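Long-range contacts in Lmo0181 protein (Listeria monocytogenes serovar 1/2a, PDB 5F7V), which binds cycloalternan, a cyclic alpha-glucan, as a probable membrane-attached lipoprotein that is thought to deliver it to an ABC transporter: residues K363-F372 with A385-T396; L106-F114 with T278-G286. All blocks are in the same frame, centred on the assembly; numbering follows the deposited sequence. Where two conformers were deposited one is given.

Contact 1 (K363-F372 with A385-T396); sequences KISDYTNSEF and ALKNSEDNINKT
Tyr367 and Asn392 lie flat against each other where the two antiparallel helices, axes 9.2 Å apart, meet on their more open side. The ring reaches across because CG stands trans to the backbone N (chi1 179°), and the Asn392 amide stacks over one face, its plane only 17° from that of the ring. Asn392 CB adds a CH-pi contact over the same ring, 3.8 Å from its centroid. Beyond it, Asn388 is tied to Glu371 by one nearly straight bond of 2.9 Å, from ND2 to OE1, which lies in the amide plane but is approached from above the carboxylate. Lys374 pairs with the other carboxylate oxygen. Two waters bridge the helices: one molecule joins Tyr367 OH to Asn388 O, and a second, deeper, accepts from Asn392 ND2 and bonds Thr368 OG1.

The inner side is closer and mostly apolar. The backbones come close at small residues, the CA atoms of Glu371 and Ala385 being 5.1 Å apart and those of Thr368 and Ser389 5.5 Å. In the conformer given, Ser389 OG donates to Ala385 O of its own helix at 2.8 Å. Ala385 CB meets the edge of the Phe372 ring in its plane, Leu386 CD2 comes to the same rim at 3.9 Å from CE1, and the Ile364 side chain, in the conformer given, crosses that of Ile393 at about a right angle, CD1 against CG1.

The pair is a helical hairpin near the C-terminus, its buried face laid on helix 179-187, where Phe182 meets Phe372 edge-to-face and Met179 touches Thr368 and Ile393, and on Leu212 of helix 206-220.

Contact 2 (L106-F114 with T278-G286); sequences LNKQAYDAF and THFFANGIG. With GLC (alpha-D-glucopyranose), chain B; GLC (alpha-D-glucopyranose), chain C.
Phe114 covers Gly284 with the face of its ring, a clear case of glycine making room for an aromatic group: Gly284 CA lies 3.7 Å from the ring centroid in a CH-pi contact, and CZ comes within 3.2 Å of Gly284 N. Ala113 CB lies over the opposite face, toward the rim, so the ring has a neighbour on each side. With CG trans to the carbonyl carbon (chi1 -56°), the ring is directed onto the strand, and Ala282 O sits at its edge.

Phe280 supplies the approach from the strand. Its CG is trans to the backbone N (chi1 -177°), and the end of the ring abuts the first turn of helix 108-112, where CZ approaches Gln109 CB to 3.7 Å and the ring edge faces Ala110 N. That N-H is already used: Asn107, the N-cap, accepts it through OD1 at 2.9 Å, so the ring edge lies against an N-H that already has a partner. Between the two aromatic residues, Ala110 CB and Ala282 CB touch at 4.1 Å.

The other side of the strand faces the sugar. Asn283 holds one glucose with both ends of its amide, OD1 accepting from O3 and ND2 donating to O2 at 2.8 Å, while Phe281 sets a ring face against that glucose.

Strand 278-287 runs antiparallel to strand 119-135, whose Val124 touches Ala110, and helix 76-85 adds Tyr76 against Phe280 and Ala113.

Overall arrangement
Contact 2 comes first along the chain and closes before contact 1 opens; their centres are 26 Å apart and their nearest atoms about 10 Å, without touching. Contact 2 lies about 11 Å from the centre of the chain, packing a short helix on the central mixed sheet behind the glycan pocket, whereas contact 1 is an all-helical pair about 20 Å from it. Helix 179-187 is their common neighbour: contact 1 rests on it through Met179 and Phe182, while His279 and Phe281 of contact 2 touch it at the pocket, where Asn180 and Glu181 bind glucose. Sheet core and C-terminal hairpin thus both border a helix that contributes to cycloalternan binding.

Contact 1 (K363-F372 with A385-T396)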
loop_
_atom_site.group_PDB
_atom_site.type_symbol
_atom_site.label_atom_id
_atom_site.label_comp_id
_atom_site.label_asym_id
_atom_site.label_seq_id
_atom_site.Cartn_x
_atom_site.Cartn_y
_atom_site.Cartn_z
ATOM N N LYS A 363 4.015 6.084 13.991
ATOM C CA LYS A 363 3.593 6.666 15.251
ATOM C C LYS A 363 2.593 7.804 15.024
ATOM O O LYS A 363 1.523 7.863 15.661
ATOM C CB LYS A 363 4.837 7.166 15.977
ATOM C CG LYS A 363 4.471 7.683 17.329
ATOM C CD LYS A 363 5.481 8.630 17.921
ATOM C CE LYS A 363 6.882 8.099 17.928
ATOM N NZ LYS A 363 7.395 8.419 19.289
ATOM N N ILE A 364 2.905 8.718 14.109
ATOM C CA ILE A 364 1.976 9.805 13.822
ATOM C C ILE A 364 0.707 9.244 13.178
ATOM O O ILE A 364 -0.376 9.756 13.447
ATOM C CB ILE A 364 2.566 11.013 13.064
ATOM C CG1 ILE A 364 2.922 10.722 11.604
ATOM C CG2 ILE A 364 3.732 11.578 13.851
ATOM C CD1 ILE A 364 3.386 11.937 10.825
ATOM N N SER A 365 0.832 8.188 12.377
ATOM C CA SER A 365 -0.345 7.568 11.787
ATOM C C SER A 365 -1.268 6.964 12.822
ATOM O O SER A 365 -2.481 7.138 12.743
ATOM C CB SER A 365 0.108 6.514 10.762
ATOM O OG SER A 365 0.739 7.153 9.642
ATOM N N ASP A 366 -0.696 6.309 13.815
ATOM C CA ASP A 366 -1.534 5.740 14.850
ATOM C C ASP A 366 -2.366 6.822 15.539
ATOM O O ASP A 366 -3.567 6.626 15.807
ATOM C CB ASP A 366 -0.696 4.990 15.880
ATOM C CG ASP A 366 -0.113 3.696 15.355
ATOM O OD1 ASP A 366 -0.508 3.121 14.334
ATOM O OD2 ASP A 366 0.823 3.234 16.030
ATOM N N TYR A 367 -1.718 7.937 15.874
ATOM C CA TYR A 367 -2.459 9.016 16.564
ATOM C C TYR A 367 -3.565 9.592 15.686
ATOM O O TYR A 367 -4.714 9.700 16.077
ATOM C CB TYR A 367 -1.509 10.132 17.004
ATOM C CG TYR A 367 -2.243 11.246 17.697
ATOM C CD1 TYR A 367 -2.505 11.180 19.059
ATOM C CD2 TYR A 367 -2.769 12.326 17.001
ATOM C CE1 TYR A 367 -3.214 12.201 19.697
ATOM C CE2 TYR A 367 -3.479 13.328 17.620
ATOM C CZ TYR A 367 -3.721 13.258 18.963
ATOM O OH TYR A 367 -4.450 14.264 19.598
ATOM N N THR A 368 -3.211 9.920 14.453
ATOM C CA THR A 368 -4.156 10.501 13.518
ATOM C C THR A 368 -5.288 9.533 13.250
ATOM O O THR A 368 -6.444 9.954 13.156
ATOM C CB THR A 368 -3.462 10.896 12.211
ATOM O OG1 THR A 368 -2.566 11.968 12.539
ATOM C CG2 THR A 368 -4.388 11.376 11.143
ATOM N N ASN A 369 -4.983 8.242 13.124
ATOM C CA ASN A 369 -6.025 7.263 12.856
ATOM C C ASN A 369 -7.014 7.185 13.995
ATOM O O ASN A 369 -8.214 7.034 13.781
ATOM C CB ASN A 369 -5.438 5.881 12.562
ATOM C CG ASN A 369 -4.744 5.834 11.230
ATOM O OD1 ASN A 369 -4.976 6.706 10.413
ATOM N ND2 ASN A 369 -3.930 4.846 10.995
ATOM N N SER A 370 -6.526 7.322 15.225
ATOM C CA SER A 370 -7.435 7.330 16.376
ATOM C C SER A 370 -8.337 8.579 16.288
ATOM O O SER A 370 -9.539 8.471 16.527
ATOM C CB SER A 370 -6.632 7.307 17.676
ATOM O OG SER A 370 -7.459 7.502 18.810
ATOM N N GLU A 371 -7.784 9.745 15.948
ATOM C CA GLU A 371 -8.597 10.963 15.820
ATOM C C GLU A 371 -9.643 10.804 14.729
ATOM O O GLU A 371 -10.771 11.246 14.892
ATOM C CB GLU A 371 -7.714 12.174 15.544
ATOM C CG GLU A 371 -6.853 12.541 16.746
ATOM C CD GLU A 371 -7.621 12.814 18.023
ATOM O OE1 GLU A 371 -8.513 13.696 17.944
ATOM O OE2 GLU A 371 -7.425 12.143 19.065
ATOM N N PHE A 372 -9.277 10.207 13.598
ATOM C CA PHE A 372 -10.220 10.017 12.517
ATOM C C PHE A 372 -11.325 9.040 12.907
ATOM O O PHE A 372 -12.486 9.286 12.593
ATOM C CB PHE A 372 -9.515 9.546 11.252
ATOM C CG PHE A 372 -8.665 10.567 10.563
ATOM C CD1 PHE A 372 -8.543 11.897 10.972
ATOM C CD2 PHE A 372 -7.939 10.179 9.448
ATOM C CE1 PHE A 372 -7.756 12.794 10.293
ATOM C CE2 PHE A 372 -7.128 11.062 8.777
ATOM C CZ PHE A 372 -7.045 12.382 9.193
ATOM N N ALA A 385 -10.249 16.821 14.588
ATOM C CA ALA A 385 -9.316 15.770 14.295
ATOM C C ALA A 385 -8.038 16.298 13.649
ATOM O O ALA A 385 -6.953 15.846 13.999
ATOM C CB ALA A 385 -9.947 14.717 13.394
ATOM N N LEU A 386 -8.193 17.220 12.709
ATOM C CA LEU A 386 -7.041 17.789 12.017
ATOM C C LEU A 386 -6.259 18.731 12.906
ATOM O O LEU A 386 -5.017 18.751 12.795
ATOM C CB LEU A 386 -7.489 18.412 10.704
ATOM C CG LEU A 386 -7.962 17.380 9.695
ATOM C CD1 LEU A 386 -8.610 18.083 8.538
ATOM C CD2 LEU A 386 -6.848 16.460 9.204
ATOM N N LYS A 387 -6.920 19.515 13.755
ATOM C CA LYS A 387 -6.213 20.361 14.719
ATOM C C LYS A 387 -5.390 19.486 15.631
ATOM O O LYS A 387 -4.191 19.723 15.856
ATOM C CB LYS A 387 -7.184 21.182 15.540
ATOM C CG LYS A 387 -6.505 22.008 16.606
ATOM C CD LYS A 387 -7.504 22.696 17.546
ATOM C CE LYS A 387 -6.849 23.694 18.502
ATOM N NZ LYS A 387 -5.842 23.073 19.372
ATOM N N ASN A 388 -6.007 18.444 16.175
ATOM C CA ASN A 388 -5.288 17.551 17.098
ATOM C C ASN A 388 -4.118 16.855 16.426
ATOM O O ASN A 388 -3.065 16.699 17.034
ATOM C CB ASN A 388 -6.279 16.550 17.680
ATOM C CG ASN A 388 -7.303 17.203 18.579
ATOM O OD1 ASN A 388 -7.190 18.360 18.993
ATOM N ND2 ASN A 388 -8.336 16.454 18.881
ATOM N N SER A 389 -4.320 16.454 15.178
ATOM C CA SER A 389 -3.252 15.830 14.409
ATOM C C SER A 389 -2.108 16.800 14.123
ATOM O O SER A 389 -0.959 16.395 14.184
ATOM C CB SER A 389 -3.785 15.300 13.087
ATOM O OG SER A 389 -4.744 14.274 13.272
ATOM N N GLU A 390 -2.415 18.059 13.822
ATOM C CA GLU A 390 -1.386 19.083 13.632
ATOM C C GLU A 390 -0.594 19.275 14.927
ATOM O O GLU A 390 0.646 19.292 14.908
ATOM C CB GLU A 390 -2.025 20.406 13.185
ATOM C CG GLU A 390 -1.017 21.505 12.818
ATOM C CD GLU A 390 -0.815 22.663 13.801
ATOM O OE1 GLU A 390 -1.424 22.630 14.904
ATOM O OE2 GLU A 390 -0.025 23.619 13.506
ATOM N N ASP A 391 -1.275 19.397 16.057
ATOM C CA ASP A 391 -0.589 19.532 17.354
ATOM C C ASP A 391 0.325 18.358 17.661
ATOM O O ASP A 391 1.462 18.545 18.112
ATOM C CB ASP A 391 -1.620 19.673 18.464
ATOM C CG ASP A 391 -2.458 20.949 18.351
ATOM O OD1 ASP A 391 -1.951 21.912 17.718
ATOM O OD2 ASP A 391 -3.599 21.039 18.872
ATOM N N ASN A 392 -0.167 17.149 17.390
ATOM C CA ASN A 392 0.623 15.967 17.712
ATOM C C ASN A 392 1.854 15.855 16.806
ATOM O O ASN A 392 2.925 15.493 17.270
ATOM C CB ASN A 392 -0.257 14.720 17.540
ATOM C CG ASN A 392 0.525 13.451 17.740
ATOM O OD1 ASN A 392 0.891 13.177 18.872
ATOM N ND2 ASN A 392 0.844 12.763 16.681
ATOM N N ILE A 393 1.699 16.155 15.518
ATOM C CA ILE A 393 2.848 16.169 14.603
ATOM C C ILE A 393 3.862 17.211 15.041
ATOM O O ILE A 393 5.065 16.937 15.088
ATOM C CB ILE A 393 2.405 16.364 13.148
ATOM C CG1 ILE A 393 1.655 15.126 12.678
ATOM C CG2 ILE A 393 3.612 16.672 12.272
ATOM C CD1 ILE A 393 0.929 15.268 11.377
ATOM N N ASN A 394 3.406 18.407 15.377
ATOM C CA ASN A 394 4.333 19.459 15.825
ATOM C C ASN A 394 5.128 19.030 17.031
ATOM O O ASN A 394 6.321 19.238 17.057
ATOM C CB ASN A 394 3.571 20.714 16.193
ATOM C CG ASN A 394 3.040 21.458 14.994
ATOM O OD1 ASN A 394 3.523 21.326 13.890
ATOM N ND2 ASN A 394 2.075 22.317 15.235
ATOM N N LYS A 395 4.471 18.402 17.998
ATOM C CA LYS A 395 5.188 17.948 19.212
ATOM C C LYS A 395 6.113 16.786 18.910
ATOM O O LYS A 395 7.274 16.780 19.355
ATOM C CB LYS A 395 4.177 17.592 20.300
ATOM C CG LYS A 395 3.416 18.797 20.802
ATOM C CD LYS A 395 4.141 20.143 20.899
ATOM C CE LYS A 395 3.256 21.241 21.485
ATOM N NZ LYS A 395 2.637 20.828 22.779
ATOM N N THR A 396 5.648 15.807 18.151
ATOM C CA THR A 396 6.449 14.633 17.843
ATOM C C THR A 396 7.709 15.013 17.058
ATOM O O THR A 396 8.813 14.498 17.323
ATOM C CB THR A 396 5.605 13.618 17.051
ATOM O OG1 THR A 396 4.536 13.198 17.913
ATOM C CG2 THR A 396 6.432 12.397 16.585
HETATM O O HOH W 1 -2.981 16.702 19.996
HETATM O O HOH W 2 -0.748 13.074 14.210
#

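Contact 2 (L106-F114 with T278-G286)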
loop_
_atom_site.group_PDB
_atom_site.type_symbol
_atom_site.label_atom_id
_atom_site.label_comp_id
_atom_site.label_asym_id
_atom_site.label_seq_id
_atom_site.Cartn_x
_atom_site.Cartn_y
_atom_site.Cartn_z
ATOM N N LEU A 106 14.571 -1.282 -13.615
ATOM C CA LEU A 106 13.527 -1.315 -12.600
ATOM C C LEU A 106 12.751 -0.018 -12.549
ATOM O O LEU A 106 13.233 1.029 -12.956
ATOM C CB LEU A 106 14.160 -1.560 -11.235
ATOM C CG LEU A 106 15.063 -2.792 -11.179
ATOM C CD1 LEU A 106 15.434 -2.992 -9.716
ATOM C CD2 LEU A 106 14.344 -4.027 -11.664
ATOM N N ASN A 107 11.527 -0.078 -12.038
ATOM C CA ASN A 107 10.798 1.159 -11.756
ATOM C C ASN A 107 11.606 2.043 -10.816
ATOM O O ASN A 107 12.001 1.642 -9.724
ATOM C CB ASN A 107 9.449 0.823 -11.136
ATOM C CG ASN A 107 8.643 2.054 -10.803
ATOM O OD1 ASN A 107 8.973 2.794 -9.877
ATOM N ND2 ASN A 107 7.548 2.277 -11.542
ATOM N N LYS A 108 11.871 3.254 -11.277
ATOM C CA LYS A 108 12.785 4.103 -10.535
ATOM C C LYS A 108 12.276 4.614 -9.194
ATOM O O LYS A 108 13.044 4.681 -8.234
ATOM C CB LYS A 108 13.146 5.300 -11.377
ATOM C CG LYS A 108 14.370 6.004 -10.812
ATOM C CD LYS A 108 14.964 6.988 -11.780
ATOM C CE LYS A 108 15.899 7.945 -11.058
ATOM N NZ LYS A 108 16.137 9.153 -11.900
ATOM N N GLN A 109 10.992 4.939 -9.156
ATOM C CA GLN A 109 10.391 5.373 -7.903
ATOM C C GLN A 109 10.426 4.247 -6.873
ATOM O O GLN A 109 10.688 4.481 -5.705
ATOM C CB GLN A 109 8.949 5.842 -8.128
ATOM C CG GLN A 109 8.863 7.154 -8.883
ATOM C CD GLN A 109 9.236 6.983 -10.337
ATOM O OE1 GLN A 109 8.782 6.067 -11.023
ATOM N NE2 GLN A 109 10.112 7.839 -10.798
ATOM N N ALA A 110 10.202 3.025 -7.307
ATOM C CA ALA A 110 10.192 1.893 -6.401
ATOM C C ALA A 110 11.598 1.587 -5.917
ATOM O O ALA A 110 11.792 1.326 -4.747
ATOM C CB ALA A 110 9.565 0.690 -7.083
ATOM N N TYR A 111 12.576 1.675 -6.818
ATOM C CA TYR A 111 13.978 1.437 -6.419
ATOM C C TYR A 111 14.447 2.509 -5.452
ATOM O O TYR A 111 15.101 2.216 -4.419
ATOM C CB TYR A 111 14.866 1.385 -7.672
ATOM C CG TYR A 111 16.299 1.009 -7.412
ATOM C CD1 TYR A 111 16.655 -0.259 -6.959
ATOM C CD2 TYR A 111 17.319 1.921 -7.580
ATOM C CE1 TYR A 111 17.971 -0.622 -6.715
ATOM C CE2 TYR A 111 18.643 1.572 -7.338
ATOM C CZ TYR A 111 18.954 0.298 -6.912
ATOM O OH TYR A 111 20.244 -0.122 -6.642
ATOM N N ASP A 112 14.134 3.761 -5.773
ATOM C CA ASP A 112 14.574 4.901 -4.963
ATOM C C ASP A 112 13.960 4.944 -3.561
ATOM O O ASP A 112 14.487 5.624 -2.669
ATOM C CB ASP A 112 14.278 6.220 -5.673
ATOM C CG ASP A 112 15.129 6.470 -6.915
ATOM O OD1 ASP A 112 16.140 5.755 -7.130
ATOM O OD2 ASP A 112 14.725 7.396 -7.664
ATOM N N ALA A 113 12.853 4.243 -3.364
ATOM C CA ALA A 113 12.165 4.230 -2.075
ATOM C C ALA A 113 13.025 3.687 -0.955
ATOM O O ALA A 113 12.754 3.984 0.223
ATOM C CB ALA A 113 10.890 3.402 -2.184
ATOM N N PHE A 114 14.065 2.928 -1.311
ATOM C CA PHE A 114 14.887 2.217 -0.346
ATOM C C PHE A 114 16.292 2.764 -0.284
ATOM O O PHE A 114 17.207 2.064 0.103
ATOM C CB PHE A 114 14.822 0.700 -0.570
ATOM C CG PHE A 114 13.398 0.222 -0.528
ATOM C CD1 PHE A 114 12.753 0.091 0.680
ATOM C CD2 PHE A 114 12.679 -0.003 -1.691
ATOM C CE1 PHE A 114 11.424 -0.239 0.751
ATOM C CE2 PHE A 114 11.367 -0.336 -1.632
ATOM C CZ PHE A 114 10.732 -0.432 -0.412
ATOM N N THR A 278 -3.100 9.708 -6.820
ATOM C CA THR A 278 -3.185 8.262 -6.606
ATOM C C THR A 278 -2.009 7.814 -5.760
ATOM O O THR A 278 -0.934 8.433 -5.669
ATOM C CB THR A 278 -3.161 7.550 -7.943
ATOM O OG1 THR A 278 -1.974 7.938 -8.633
ATOM C CG2 THR A 278 -4.437 7.921 -8.737
ATOM N N HIS A 279 -2.254 6.730 -5.056
ATOM C CA HIS A 279 -1.214 6.116 -4.213
ATOM C C HIS A 279 -0.133 5.470 -5.059
ATOM O O HIS A 279 -0.353 4.970 -6.145
ATOM C CB HIS A 279 -1.836 5.048 -3.328
ATOM C CG HIS A 279 -2.356 5.586 -2.037
ATOM N ND1 HIS A 279 -3.598 5.265 -1.543
ATOM C CD2 HIS A 279 -1.767 6.365 -1.102
ATOM C CE1 HIS A 279 -3.750 5.830 -0.360
ATOM N NE2 HIS A 279 -2.653 6.490 -0.070
ATOM N N PHE A 280 1.072 5.437 -4.511
ATOM C CA PHE A 280 2.219 4.656 -4.983
ATOM C C PHE A 280 2.879 4.046 -3.765
ATOM O O PHE A 280 3.349 4.743 -2.878
ATOM C CB PHE A 280 3.210 5.534 -5.745
ATOM C CG PHE A 280 4.362 4.754 -6.314
ATOM C CD1 PHE A 280 4.241 4.160 -7.570
ATOM C CD2 PHE A 280 5.513 4.555 -5.575
ATOM C CE1 PHE A 280 5.298 3.436 -8.093
ATOM C CE2 PHE A 280 6.553 3.805 -6.089
ATOM C CZ PHE A 280 6.419 3.268 -7.328
ATOM N N PHE A 281 2.895 2.730 -3.755
ATOM C CA PHE A 281 3.491 1.959 -2.657
ATOM C C PHE A 281 4.571 1.068 -3.230
ATOM O O PHE A 281 4.546 0.699 -4.383
ATOM C CB PHE A 281 2.393 1.158 -1.951
ATOM C CG PHE A 281 1.407 2.007 -1.210
ATOM C CD1 PHE A 281 1.842 2.852 -0.193
ATOM C CD2 PHE A 281 0.067 1.915 -1.477
ATOM C CE1 PHE A 281 0.937 3.637 0.481
ATOM C CE2 PHE A 281 -0.840 2.712 -0.801
ATOM C CZ PHE A 281 -0.408 3.562 0.188
ATOM N N ALA A 282 5.506 0.685 -2.385
ATOM C CA ALA A 282 6.548 -0.252 -2.774
ATOM C C ALA A 282 7.036 -1.036 -1.603
ATOM O O ALA A 282 7.132 -0.493 -0.506
ATOM C CB ALA A 282 7.735 0.449 -3.411
ATOM N N ASN A 283 7.309 -2.314 -1.818
ATOM C CA ASN A 283 7.957 -3.140 -0.800
ATOM C C ASN A 283 9.374 -3.456 -1.197
ATOM O O ASN A 283 9.645 -3.626 -2.387
ATOM C CB ASN A 283 7.164 -4.426 -0.642
ATOM C CG ASN A 283 5.751 -4.132 -0.142
ATOM O OD1 ASN A 283 5.582 -3.367 0.787
ATOM N ND2 ASN A 283 4.741 -4.767 -0.745
ATOM N N GLY A 284 10.231 -3.556 -0.201
ATOM C CA GLY A 284 11.653 -3.822 -0.385
ATOM C C GLY A 284 12.101 -4.839 0.622
ATOM O O GLY A 284 11.438 -5.056 1.639
ATOM N N ILE A 285 13.233 -5.458 0.355
ATOM C CA ILE A 285 13.837 -6.411 1.287
ATOM C C ILE A 285 15.157 -5.829 1.730
ATOM O O ILE A 285 16.012 -5.463 0.931
ATOM C CB ILE A 285 13.988 -7.789 0.652
ATOM C CG1 ILE A 285 12.621 -8.327 0.260
ATOM C CG2 ILE A 285 14.737 -8.704 1.581
ATOM C CD1 ILE A 285 12.663 -9.624 -0.520
ATOM N N GLY A 286 15.269 -5.729 3.050
ATOM C CA GLY A 286 16.453 -5.286 3.750
ATOM C C GLY A 286 17.219 -6.448 4.342
ATOM O O GLY A 286 16.664 -7.515 4.535
HETATM C C1 GLC B . 0.142 -2.919 0.700
HETATM C C2 GLC B . 1.509 -2.726 0.084
HETATM C C3 GLC B . 2.411 -1.964 1.039
HETATM C C4 GLC B . 1.732 -0.684 1.513
HETATM C C5 GLC B . 0.379 -1.007 2.133
HETATM C C6 GLC B . -0.410 0.239 2.517
HETATM O O2 GLC B . 2.056 -4.011 -0.232
HETATM O O3 GLC B . 3.602 -1.632 0.332
HETATM O O4 GLC B . 2.548 -0.115 2.542
HETATM O O5 GLC B . -0.428 -1.698 1.154
HETATM O O6 GLC B . -1.710 -0.265 2.899
HETATM C C1 GLC C . -2.412 0.619 3.778
HETATM C C2 GLC C . -3.621 -0.188 4.231
HETATM C C3 GLC C . -4.479 -0.527 3.012
HETATM C C4 GLC C . -4.867 0.754 2.297
HETATM C C5 GLC C . -3.647 1.648 2.024
HETATM C C6 GLC C . -4.001 3.058 1.544
HETATM O O2 GLC C . -3.215 -1.379 4.928
HETATM O O3 GLC C . -5.640 -1.208 3.510
HETATM O O4 GLC C . -5.459 0.457 1.022
HETATM O O5 GLC C . -2.821 1.842 3.173
HETATM O O6 GLC C . -4.804 3.689 2.535
#